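NADPH-flavin oxidoreductase (Vibrio harveyi, PDB 1BKJ) catalyses the NADPH-dependent reduction of FMN to FMNH2, which it supplies to luciferase for bioluminescence, and works as a homodimer with bound FMN. Local coordinates at residues Gly123-Arg133 against Val151-Pro160; Leu77-Arg85 against Leu100-Met111. All coordinates share one frame; numbering follows the deposited sequence.

Overall arrangement
After strand 46-50 the chain runs through strand 75-82 and into helix 84-89, then returns through helix 98-121, whose packing on strand 75-82 closes interaction 2. The helix leads straight into strand 125-129, and a further loop containing helix 136-142 brings strand 149-158 alongside it in interaction 1. The two loops follow one another in series and neither nests nor crosses. They meet because strands 75-82 and 149-158 are neighbours in the same antiparallel sheet, probably joined by backbone hydrogen bonds from Phe79 N to Phe153 O and from Leu77 N to Met155 O. Interaction 1 thus adds the edge strand, interaction 2 the helix packed on the sheet; both touch the second subunit, and each reaches a different one of the two FMN groups.

Interaction 1 of 2, residues Gly123-Arg133 against Val151-Pro160; sequences GLGGVYIGGLR and VLFGMCLGHP. With FMN (flavin mononucleotide), chain D.
Tyr128 lies beside Met155 and Phe153 on an antiparallel strand pair at the edge of the nitroreductase-fold sheet. Paired backbone hydrogen bonds between Gly125 and Gly158, Val127 and Cys156, and Ile129 and Gly154 hold the strands together. The Tyr128 ring is sandwiched: the Met155 methyl CE sits over one face, 3.9 Å from the ring centroid, in a CH-pi contact, while FMN C8M lies over the opposite face. With CG anti to the backbone N (chi1 -176°) and a bend at chi3, Met155 runs alongside the tyrosine and turns its methyl onto the ring. The edge of the Tyr128 ring turns toward the face of Phe153 in an offset edge-to-face pair with planes at 61°; Tyr128 CD2 is 3.7 Å from Phe153 CE1. The phenol OH is hydrogen-bonded to Gln113 OE1.

On the other face of the strands, Cys156 SG rests against Ile129 CG1, and Val127 turns CG2 to the flavin, 3.5 Å from N1. Beyond the strand, Gly130 N donates to flavin N5 at 3.0 Å and Gly131 N to O4, so the turn after the edge strand holds the N5 and O4 edge of the isoalloxazine.

At this end Arg133 NH1 donates to Leu152 O (2.9 Å), which lies close to the guanidinium plane, and NE pairs with Glu99 of the second subunit. Leu152 and Phe153 form a classic beta bulge opposite Phe79. At the far end Leu124 CD2 stands over the face of the His159 ring, 3.5 Å from its centroid, and a water at the ring edge links His159 ND1 to Gly123 O, to which it donates at 2.7 Å.

Interaction 2 of 2, residues Leu77-Arg85 against Leu100-Met111; sequences LVFCIDYQR and LTLIGAVDSGIM. With FMN (flavin mononucleotide), chain F.
Tyr83 supplies the one hydrogen bond between 77-85 and 100-111: its OH donates to Leu100 O at 2.7 Å. The tyrosine occupies the N-cap position of helix 84-89 and reaches across to the longer helix, with Leu100 O near the plane of its ring; the Ile103 branch CG2 touches the hydroxyl. That carbonyl of Leu100 also accepts the helical bond from Gly104 N, so two donors share it. Within the helix, Gly104 O is doubly used as well; Ser108 OG (2.8 Å) and Ser108 N approach it from opposite faces of its plane.

The apolar contacts run from Tyr83 back along the strand. Leu100 CB packs 3.6 Å from Tyr83 CZ. Ile81 places CG1 anti to its carbonyl carbon (chi1 -64°), which sets it 3.9 Å from Gly104 CA, a close strand-to-helix approach at a residue without a side chain; CD1 continues to Thr101 CG2. Farther on, Met111 CG comes to the edge of the Phe79 ring, 4.2 Å from CE2, while that ring also meets Phe153 of the neighbouring strand.

Charged and polar groups gather beside the contact. Asp82 OD1 accepts from Gln84 N at 2.8 Å in an Asx turn, and OD2 is hydrogen-bonded to Ser47 OG of its own chain and to Tyr181 OH of the second subunit.

Another side of the helix meets the FMN bound mainly by the second subunit: Ile110 CD1 lies 3.5 Å from its C8M, and Val106 and Asp107 approach the dimethyl end. The chemistry therefore implies a largely apolar helix-on-sheet joint, pinned by a phenol-to-carbonyl bond, with the same helix contributing to the partner's flavin pocket.

Interaction 1 of 2, residues Gly123-Arg133 against Val151-Pro160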
loop_
_atom_site.group_PDB
_atom_site.type_symbol
_atom_site.label_atom_id
_atom_site.label_comp_id
_atom_site.label_asym_id
_atom_site.label_seq_id
_atom_site.Cartn_x
_atom_site.Cartn_y
_atom_site.Cartn_z
ATOM N N GLY A 123 -8.061 -16.442 12.176
ATOM C CA GLY A 123 -9.498 -16.482 12.392
ATOM C C GLY A 123 -10.094 -15.163 12.833
ATOM O O GLY A 123 -11.275 -15.106 13.156
ATOM N N LEU A 124 -9.273 -14.116 12.870
ATOM C CA LEU A 124 -9.737 -12.782 13.251
ATOM C C LEU A 124 -10.313 -12.078 12.022
ATOM O O LEU A 124 -10.138 -12.533 10.884
ATOM C CB LEU A 124 -8.588 -11.948 13.832
ATOM C CG LEU A 124 -7.898 -12.443 15.111
ATOM C CD1 LEU A 124 -6.620 -11.687 15.381
ATOM C CD2 LEU A 124 -8.817 -12.294 16.265
ATOM N N GLY A 125 -11.054 -11.009 12.269
ATOM C CA GLY A 125 -11.644 -10.241 11.194
ATOM C C GLY A 125 -11.121 -8.827 11.267
ATOM O O GLY A 125 -10.575 -8.421 12.289
ATOM N N GLY A 126 -11.321 -8.073 10.191
ATOM C CA GLY A 126 -10.863 -6.698 10.160
ATOM C C GLY A 126 -11.406 -5.838 9.037
ATOM O O GLY A 126 -12.054 -6.338 8.117
ATOM N N VAL A 127 -11.152 -4.534 9.143
ATOM C CA VAL A 127 -11.591 -3.568 8.152
ATOM C C VAL A 127 -10.699 -2.344 8.234
ATOM O O VAL A 127 -10.355 -1.891 9.321
ATOM C CB VAL A 127 -13.122 -3.178 8.329
ATOM C CG1 VAL A 127 -13.392 -2.486 9.660
ATOM C CG2 VAL A 127 -13.625 -2.315 7.158
ATOM N N TYR A 128 -10.311 -1.827 7.073
ATOM C CA TYR A 128 -9.500 -0.609 7.010
ATOM C C TYR A 128 -10.446 0.564 7.267
ATOM O O TYR A 128 -11.641 0.457 6.975
ATOM C CB TYR A 128 -8.911 -0.417 5.627
ATOM C CG TYR A 128 -7.754 -1.281 5.237
ATOM C CD1 TYR A 128 -7.962 -2.558 4.698
ATOM C CD2 TYR A 128 -6.433 -0.812 5.365
ATOM C CE1 TYR A 128 -6.876 -3.364 4.286
ATOM C CE2 TYR A 128 -5.338 -1.609 4.960
ATOM C CZ TYR A 128 -5.577 -2.884 4.423
ATOM O OH TYR A 128 -4.549 -3.679 4.031
ATOM N N ILE A 129 -9.937 1.651 7.851
ATOM C CA ILE A 129 -10.744 2.840 8.149
ATOM C C ILE A 129 -10.074 4.092 7.558
ATOM O O ILE A 129 -9.232 4.729 8.209
ATOM C CB ILE A 129 -11.001 3.022 9.710
ATOM C CG1 ILE A 129 -11.632 1.757 10.342
ATOM C CG2 ILE A 129 -11.883 4.263 9.995
ATOM C CD1 ILE A 129 -13.018 1.384 9.849
ATOM N N GLY A 130 -10.450 4.427 6.323
ATOM C CA GLY A 130 -9.910 5.602 5.658
ATOM C C GLY A 130 -10.705 6.851 5.996
ATOM O O GLY A 130 -10.276 7.967 5.685
ATOM N N GLY A 131 -11.845 6.650 6.668
ATOM C CA GLY A 131 -12.726 7.727 7.092
ATOM C C GLY A 131 -12.086 8.757 8.007
ATOM O O GLY A 131 -12.557 9.887 8.066
ATOM N N LEU A 132 -11.007 8.373 8.693
ATOM C CA LEU A 132 -10.253 9.259 9.581
ATOM C C LEU A 132 -9.708 10.495 8.872
ATOM O O LEU A 132 -9.541 11.546 9.496
ATOM C CB LEU A 132 -9.067 8.506 10.207
ATOM C CG LEU A 132 -9.348 7.439 11.269
ATOM C CD1 LEU A 132 -8.026 6.831 11.745
ATOM C CD2 LEU A 132 -10.114 8.054 12.432
ATOM N N ARG A 133 -9.460 10.366 7.565
ATOM C CA ARG A 133 -8.919 11.463 6.734
ATOM C C ARG A 133 -9.864 12.654 6.543
ATOM O O ARG A 133 -9.409 13.779 6.306
ATOM C CB ARG A 133 -8.419 10.956 5.371
ATOM C CG ARG A 133 -7.141 10.119 5.461
ATOM C CD ARG A 133 -6.397 10.021 4.116
ATOM N NE ARG A 133 -7.234 9.537 3.025
ATOM C CZ ARG A 133 -7.521 8.261 2.775
ATOM N NH1 ARG A 133 -7.044 7.278 3.533
ATOM N NH2 ARG A 133 -8.332 7.968 1.772
ATOM N N VAL A 151 -1.469 11.233 9.338
ATOM C CA VAL A 151 -2.352 10.066 9.450
ATOM C C VAL A 151 -2.847 9.662 8.063
ATOM O O VAL A 151 -3.103 10.527 7.223
ATOM C CB VAL A 151 -3.562 10.316 10.450
ATOM C CG1 VAL A 151 -4.370 11.539 10.068
ATOM C CG2 VAL A 151 -4.494 9.095 10.505
ATOM N N LEU A 152 -2.902 8.354 7.812
ATOM C CA LEU A 152 -3.385 7.820 6.550
ATOM C C LEU A 152 -4.672 7.027 6.710
ATOM O O LEU A 152 -5.648 7.297 6.024
ATOM C CB LEU A 152 -2.321 6.976 5.861
ATOM C CG LEU A 152 -1.151 7.709 5.209
ATOM C CD1 LEU A 152 -0.312 6.673 4.526
ATOM C CD2 LEU A 152 -1.610 8.767 4.192
ATOM N N PHE A 153 -4.664 6.010 7.566
ATOM C CA PHE A 153 -5.859 5.206 7.798
ATOM C C PHE A 153 -5.734 4.428 9.094
ATOM O O PHE A 153 -4.647 4.300 9.645
ATOM C CB PHE A 153 -6.145 4.237 6.615
ATOM C CG PHE A 153 -4.988 3.335 6.250
ATOM C CD1 PHE A 153 -4.788 2.109 6.919
ATOM C CD2 PHE A 153 -4.063 3.720 5.261
ATOM C CE1 PHE A 153 -3.688 1.287 6.622
ATOM C CE2 PHE A 153 -2.944 2.905 4.952
ATOM C CZ PHE A 153 -2.757 1.684 5.635
ATOM N N GLY A 154 -6.863 3.895 9.545
ATOM C CA GLY A 154 -6.897 3.068 10.730
ATOM C C GLY A 154 -7.222 1.638 10.323
ATOM O O GLY A 154 -7.414 1.349 9.132
ATOM N N MET A 155 -7.267 0.736 11.301
ATOM C CA MET A 155 -7.599 -0.663 11.059
ATOM C C MET A 155 -8.236 -1.269 12.300
ATOM O O MET A 155 -7.672 -1.191 13.394
ATOM C CB MET A 155 -6.357 -1.479 10.663
ATOM C CG MET A 155 -6.675 -2.934 10.309
ATOM S SD MET A 155 -5.248 -3.879 9.831
ATOM C CE MET A 155 -5.074 -3.339 8.156
ATOM N N CYS A 156 -9.428 -1.832 12.119
ATOM C CA CYS A 156 -10.152 -2.511 13.192
ATOM C C CYS A 156 -9.815 -3.997 13.114
ATOM O O CYS A 156 -9.761 -4.557 12.025
ATOM C CB CYS A 156 -11.667 -2.376 13.021
ATOM S SG CYS A 156 -12.318 -0.726 13.128
ATOM N N LEU A 157 -9.528 -4.613 14.260
ATOM C CA LEU A 157 -9.232 -6.045 14.337
ATOM C C LEU A 157 -10.013 -6.644 15.512
ATOM O O LEU A 157 -10.235 -5.972 16.524
ATOM C CB LEU A 157 -7.721 -6.318 14.530
ATOM C CG LEU A 157 -6.686 -5.942 13.450
ATOM C CD1 LEU A 157 -5.276 -6.230 13.934
ATOM C CD2 LEU A 157 -6.989 -6.667 12.132
ATOM N N GLY A 158 -10.459 -7.887 15.354
ATOM C CA GLY A 158 -11.186 -8.564 16.419
ATOM C C GLY A 158 -11.848 -9.841 15.951
ATOM O O GLY A 158 -11.715 -10.236 14.793
ATOM N N HIS A 159 -12.582 -10.480 16.850
ATOM C CA HIS A 159 -13.291 -11.716 16.522
ATOM C C HIS A 159 -14.631 -11.381 15.863
ATOM O O HIS A 159 -15.413 -10.615 16.422
ATOM C CB HIS A 159 -13.441 -12.561 17.773
ATOM C CG HIS A 159 -12.137 -13.083 18.278
ATOM N ND1 HIS A 159 -11.532 -14.201 17.746
ATOM C CD2 HIS A 159 -11.320 -12.640 19.263
ATOM C CE1 HIS A 159 -10.402 -14.430 18.388
ATOM N NE2 HIS A 159 -10.249 -13.497 19.311
ATOM N N PRO A 160 -14.908 -11.952 14.667
ATOM C CA PRO A 160 -16.143 -11.712 13.905
ATOM C C PRO A 160 -17.471 -12.036 14.571
ATOM O O PRO A 160 -17.583 -13.048 15.268
ATOM C CB PRO A 160 -15.973 -12.609 12.677
ATOM C CG PRO A 160 -14.522 -12.804 12.567
ATOM C CD PRO A 160 -14.119 -13.001 13.990
HETATM N N1 FMN D . -14.729 0.272 5.120
HETATM C C2 FMN D . -15.499 0.886 6.081
HETATM O O2 FMN D . -16.573 0.497 6.463
HETATM N N3 FMN D . -14.949 2.080 6.527
HETATM C C4 FMN D . -13.852 2.791 5.957
HETATM O O4 FMN D . -13.593 3.893 6.405
HETATM C C4A FMN D . -13.184 2.100 4.892
HETATM N N5 FMN D . -11.962 2.632 4.502
HETATM C C5A FMN D . -11.097 1.894 3.680
HETATM C C6 FMN D . -9.838 2.416 3.445
HETATM C C7 FMN D . -8.914 1.698 2.688
HETATM C C7M FMN D . -7.456 2.245 2.643
HETATM C C8 FMN D . -9.289 0.446 2.120
HETATM C C8M FMN D . -8.417 -0.330 1.188
HETATM C C9 FMN D . -10.534 -0.078 2.349
HETATM C C9A FMN D . -11.478 0.634 3.152
HETATM N N10 FMN D . -12.772 0.111 3.516
HETATM C C10 FMN D . -13.588 0.790 4.458
HETATM C "C1'" FMN D . -13.134 -1.169 3.214
HETATM C "C2'" FMN D . -14.057 -1.380 2.036
HETATM O "O2'" FMN D . -15.084 -0.528 1.753
HETATM C "C3'" FMN D . -13.871 -2.601 1.236
HETATM O "O3'" FMN D . -12.560 -3.097 1.144
HETATM C "C4'" FMN D . -14.743 -2.948 0.060
HETATM O "O4'" FMN D . -15.971 -2.286 -0.122
HETATM C "C5'" FMN D . -14.558 -4.200 -0.654
HETATM O "O5'" FMN D . -15.183 -5.157 0.253
HETATM P P FMN D . -14.388 -6.328 1.062
HETATM O O1P FMN D . -13.955 -7.234 0.015
HETATM O O2P FMN D . -15.412 -6.819 2.016
HETATM O O3P FMN D . -13.172 -5.750 1.681
HETATM O O HOH W 1 -12.204 -15.781 15.596
#

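Interaction 2 of 2, residues Leu77-Arg85 against Leu100-Met111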
loop_
_atom_site.group_PDB
_atom_site.type_symbol
_atom_site.label_atom_id
_atom_site.label_comp_id
_atom_site.label_asym_id
_atom_site.label_seq_id
_atom_site.Cartn_x
_atom_site.Cartn_y
_atom_site.Cartn_z
ATOM N N LEU A 77 -5.608 0.043 15.225
ATOM C CA LEU A 77 -4.272 0.489 14.809
ATOM C C LEU A 77 -4.376 1.633 13.799
ATOM O O LEU A 77 -5.180 1.558 12.872
ATOM C CB LEU A 77 -3.523 -0.671 14.148
ATOM C CG LEU A 77 -3.400 -2.022 14.849
ATOM C CD1 LEU A 77 -2.658 -2.969 13.935
ATOM C CD2 LEU A 77 -2.683 -1.883 16.198
ATOM N N VAL A 78 -3.592 2.700 13.990
ATOM C CA VAL A 78 -3.598 3.845 13.080
ATOM C C VAL A 78 -2.241 3.892 12.371
ATOM O O VAL A 78 -1.202 3.980 13.026
ATOM C CB VAL A 78 -3.861 5.188 13.819
ATOM C CG1 VAL A 78 -4.056 6.322 12.816
ATOM C CG2 VAL A 78 -5.088 5.098 14.727
ATOM N N PHE A 79 -2.268 3.821 11.037
ATOM C CA PHE A 79 -1.060 3.831 10.215
ATOM C C PHE A 79 -0.725 5.223 9.779
ATOM O O PHE A 79 -1.555 5.914 9.189
ATOM C CB PHE A 79 -1.228 2.914 9.015
ATOM C CG PHE A 79 -1.209 1.464 9.371
ATOM C CD1 PHE A 79 -2.334 0.848 9.961
ATOM C CD2 PHE A 79 -0.039 0.714 9.183
ATOM C CE1 PHE A 79 -2.288 -0.511 10.370
ATOM C CE2 PHE A 79 0.027 -0.636 9.581
ATOM C CZ PHE A 79 -1.103 -1.256 10.180
ATOM N N CYS A 80 0.515 5.606 10.049
ATOM C CA CYS A 80 1.001 6.944 9.769
ATOM C C CYS A 80 2.313 6.995 9.004
ATOM O O CYS A 80 3.189 6.146 9.203
ATOM C CB CYS A 80 1.251 7.692 11.098
ATOM S SG CYS A 80 -0.089 7.713 12.299
ATOM N N ILE A 81 2.453 8.038 8.174
ATOM C CA ILE A 81 3.706 8.321 7.446
ATOM C C ILE A 81 4.586 8.935 8.545
ATOM O O ILE A 81 4.099 9.745 9.344
ATOM C CB ILE A 81 3.538 9.401 6.318
ATOM C CG1 ILE A 81 2.598 8.903 5.221
ATOM C CG2 ILE A 81 4.914 9.764 5.728
ATOM C CD1 ILE A 81 2.233 9.931 4.182
ATOM N N ASP A 82 5.852 8.538 8.605
ATOM C CA ASP A 82 6.744 9.057 9.628
ATOM C C ASP A 82 8.167 9.329 9.136
ATOM O O ASP A 82 8.950 8.403 8.933
ATOM C CB ASP A 82 6.784 8.073 10.811
ATOM C CG ASP A 82 7.478 8.638 12.057
ATOM O OD1 ASP A 82 8.136 9.695 12.002
ATOM O OD2 ASP A 82 7.382 7.995 13.117
ATOM N N TYR A 83 8.481 10.611 8.964
ATOM C CA TYR A 83 9.835 11.033 8.603
ATOM C C TYR A 83 10.427 11.809 9.784
ATOM O O TYR A 83 11.497 12.408 9.669
ATOM C CB TYR A 83 9.868 11.857 7.324
ATOM C CG TYR A 83 9.659 11.034 6.076
ATOM C CD1 TYR A 83 10.743 10.364 5.462
ATOM C CD2 TYR A 83 8.373 10.892 5.509
ATOM C CE1 TYR A 83 10.547 9.564 4.313
ATOM C CE2 TYR A 83 8.160 10.089 4.362
ATOM C CZ TYR A 83 9.245 9.429 3.774
ATOM O OH TYR A 83 9.022 8.599 2.694
ATOM N N GLN A 84 9.742 11.774 10.932
ATOM C CA GLN A 84 10.242 12.429 12.130
ATOM C C GLN A 84 11.386 11.614 12.743
ATOM O O GLN A 84 12.295 12.191 13.332
ATOM C CB GLN A 84 9.130 12.697 13.157
ATOM C CG GLN A 84 9.580 13.495 14.425
ATOM C CD GLN A 84 10.323 14.791 14.117
ATOM O OE1 GLN A 84 11.348 15.077 14.731
ATOM N NE2 GLN A 84 9.834 15.556 13.149
ATOM N N ARG A 85 11.362 10.291 12.569
ATOM C CA ARG A 85 12.451 9.438 13.063
ATOM C C ARG A 85 13.757 9.857 12.395
ATOM O O ARG A 85 14.760 10.111 13.067
ATOM C CB ARG A 85 12.200 7.963 12.748
ATOM C CG ARG A 85 11.490 7.212 13.844
ATOM C CD ARG A 85 11.603 5.702 13.646
ATOM N NE ARG A 85 10.948 5.228 12.432
ATOM C CZ ARG A 85 9.695 4.778 12.361
ATOM N NH1 ARG A 85 8.912 4.732 13.440
ATOM N NH2 ARG A 85 9.233 4.330 11.202
ATOM N N LEU A 100 8.279 11.349 -1.278
ATOM C CA LEU A 100 8.323 10.807 0.071
ATOM C C LEU A 100 6.944 10.474 0.657
ATOM O O LEU A 100 6.797 9.497 1.396
ATOM C CB LEU A 100 9.163 11.727 0.964
ATOM C CG LEU A 100 10.618 11.851 0.481
ATOM C CD1 LEU A 100 11.381 12.741 1.404
ATOM C CD2 LEU A 100 11.309 10.495 0.354
ATOM N N THR A 101 5.934 11.245 0.252
ATOM C CA THR A 101 4.548 11.015 0.664
ATOM C C THR A 101 4.019 9.797 -0.123
ATOM O O THR A 101 3.281 8.982 0.438
ATOM C CB THR A 101 3.677 12.304 0.478
ATOM O OG1 THR A 101 4.080 13.275 1.455
ATOM C CG2 THR A 101 2.177 12.026 0.648
ATOM N N LEU A 102 4.450 9.644 -1.388
ATOM C CA LEU A 102 4.051 8.500 -2.207
ATOM C C LEU A 102 4.621 7.229 -1.616
ATOM O O LEU A 102 3.919 6.223 -1.552
ATOM C CB LEU A 102 4.540 8.596 -3.652
ATOM C CG LEU A 102 3.875 9.495 -4.685
ATOM C CD1 LEU A 102 4.337 9.016 -6.065
ATOM C CD2 LEU A 102 2.341 9.423 -4.581
ATOM N N ILE A 103 5.878 7.295 -1.156
ATOM C CA ILE A 103 6.557 6.150 -0.524
ATOM C C ILE A 103 5.830 5.816 0.774
ATOM O O ILE A 103 5.553 4.649 1.024
ATOM C CB ILE A 103 8.079 6.423 -0.269
ATOM C CG1 ILE A 103 8.850 6.227 -1.571
ATOM C CG2 ILE A 103 8.674 5.480 0.823
ATOM C CD1 ILE A 103 10.321 6.646 -1.480
ATOM N N GLY A 104 5.488 6.846 1.551
ATOM C CA GLY A 104 4.762 6.662 2.799
ATOM C C GLY A 104 3.419 5.962 2.619
ATOM O O GLY A 104 3.110 5.042 3.367
ATOM N N ALA A 105 2.665 6.357 1.593
ATOM C CA ALA A 105 1.361 5.764 1.283
ATOM C C ALA A 105 1.447 4.326 0.750
ATOM O O ALA A 105 0.695 3.455 1.196
ATOM C CB ALA A 105 0.603 6.651 0.314
ATOM N N VAL A 106 2.377 4.080 -0.179
ATOM C CA VAL A 106 2.577 2.754 -0.755
ATOM C C VAL A 106 3.066 1.769 0.325
ATOM O O VAL A 106 2.486 0.697 0.492
ATOM C CB VAL A 106 3.587 2.812 -1.956
ATOM C CG1 VAL A 106 4.063 1.421 -2.362
ATOM C CG2 VAL A 106 2.927 3.470 -3.152
ATOM N N ASP A 107 4.101 2.160 1.068
ATOM C CA ASP A 107 4.669 1.315 2.124
ATOM C C ASP A 107 3.690 1.032 3.268
ATOM O O ASP A 107 3.725 -0.062 3.820
ATOM C CB ASP A 107 5.985 1.898 2.649
ATOM C CG ASP A 107 7.154 1.733 1.665
ATOM O OD1 ASP A 107 6.947 1.556 0.445
ATOM O OD2 ASP A 107 8.309 1.809 2.121
ATOM N N SER A 108 2.793 1.981 3.576
ATOM C CA SER A 108 1.773 1.809 4.633
ATOM C C SER A 108 0.769 0.747 4.214
ATOM O O SER A 108 0.389 -0.080 5.022
ATOM C CB SER A 108 1.023 3.106 4.913
ATOM O OG SER A 108 1.839 4.005 5.645
ATOM N N GLY A 109 0.390 0.775 2.935
ATOM C CA GLY A 109 -0.532 -0.196 2.366
ATOM C C GLY A 109 0.051 -1.609 2.383
ATOM O O GLY A 109 -0.641 -2.558 2.753
ATOM N N ILE A 110 1.329 -1.746 2.014
ATOM C CA ILE A 110 2.037 -3.037 2.015
ATOM C C ILE A 110 2.087 -3.600 3.448
ATOM O O ILE A 110 1.698 -4.740 3.682
ATOM C CB ILE A 110 3.493 -2.882 1.476
ATOM C CG1 ILE A 110 3.461 -2.446 0.014
ATOM C CG2 ILE A 110 4.293 -4.190 1.602
ATOM C CD1 ILE A 110 4.782 -1.982 -0.493
ATOM N N MET A 111 2.537 -2.779 4.393
ATOM C CA MET A 111 2.636 -3.189 5.791
ATOM C C MET A 111 1.287 -3.580 6.404
ATOM O O MET A 111 1.185 -4.638 7.057
ATOM C CB MET A 111 3.293 -2.087 6.629
ATOM C CG MET A 111 3.458 -2.466 8.070
ATOM S SD MET A 111 4.216 -1.250 9.059
ATOM C CE MET A 111 5.878 -1.716 8.844
HETATM N N1 FMN F . 14.621 -3.089 -4.451
HETATM C C2 FMN F . 15.433 -2.987 -5.550
HETATM O O2 FMN F . 16.426 -3.671 -5.686
HETATM N N3 FMN F . 15.014 -2.005 -6.449
HETATM C C4 FMN F . 13.873 -1.190 -6.378
HETATM O O4 FMN F . 13.632 -0.414 -7.312
HETATM C C4A FMN F . 13.130 -1.351 -5.127
HETATM N N5 FMN F . 11.918 -0.654 -5.029
HETATM C C5A FMN F . 11.045 -0.854 -3.957
HETATM C C6 FMN F . 9.857 -0.138 -3.944
HETATM C C7 FMN F . 8.921 -0.402 -2.947
HETATM C C7M FMN F . 7.490 0.100 -3.190
HETATM C C8 FMN F . 9.237 -1.282 -1.845
HETATM C C8M FMN F . 8.299 -1.551 -0.700
HETATM C C9 FMN F . 10.463 -1.950 -1.801
HETATM C C9A FMN F . 11.384 -1.799 -2.902
HETATM N N10 FMN F . 12.609 -2.539 -3.022
HETATM C C10 FMN F . 13.468 -2.341 -4.143
HETATM C "C1'" FMN F . 12.910 -3.615 -2.219
HETATM C "C2'" FMN F . 13.886 -3.411 -1.044
HETATM O "O2'" FMN F . 14.829 -2.369 -1.015
HETATM C "C3'" FMN F . 13.558 -4.054 0.242
HETATM O "O3'" FMN F . 12.203 -4.299 0.515
HETATM C "C4'" FMN F . 14.454 -3.938 1.438
HETATM O "O4'" FMN F . 15.722 -3.293 1.388
HETATM C "C5'" FMN F . 14.108 -4.731 2.638
HETATM O "O5'" FMN F . 14.612 -6.026 2.218
HETATM P P FMN F . 13.748 -7.339 2.034
HETATM O O1P FMN F . 13.380 -7.657 3.411
HETATM O O2P FMN F . 14.707 -8.269 1.439
HETATM O O3P FMN F . 12.587 -7.045 1.168
#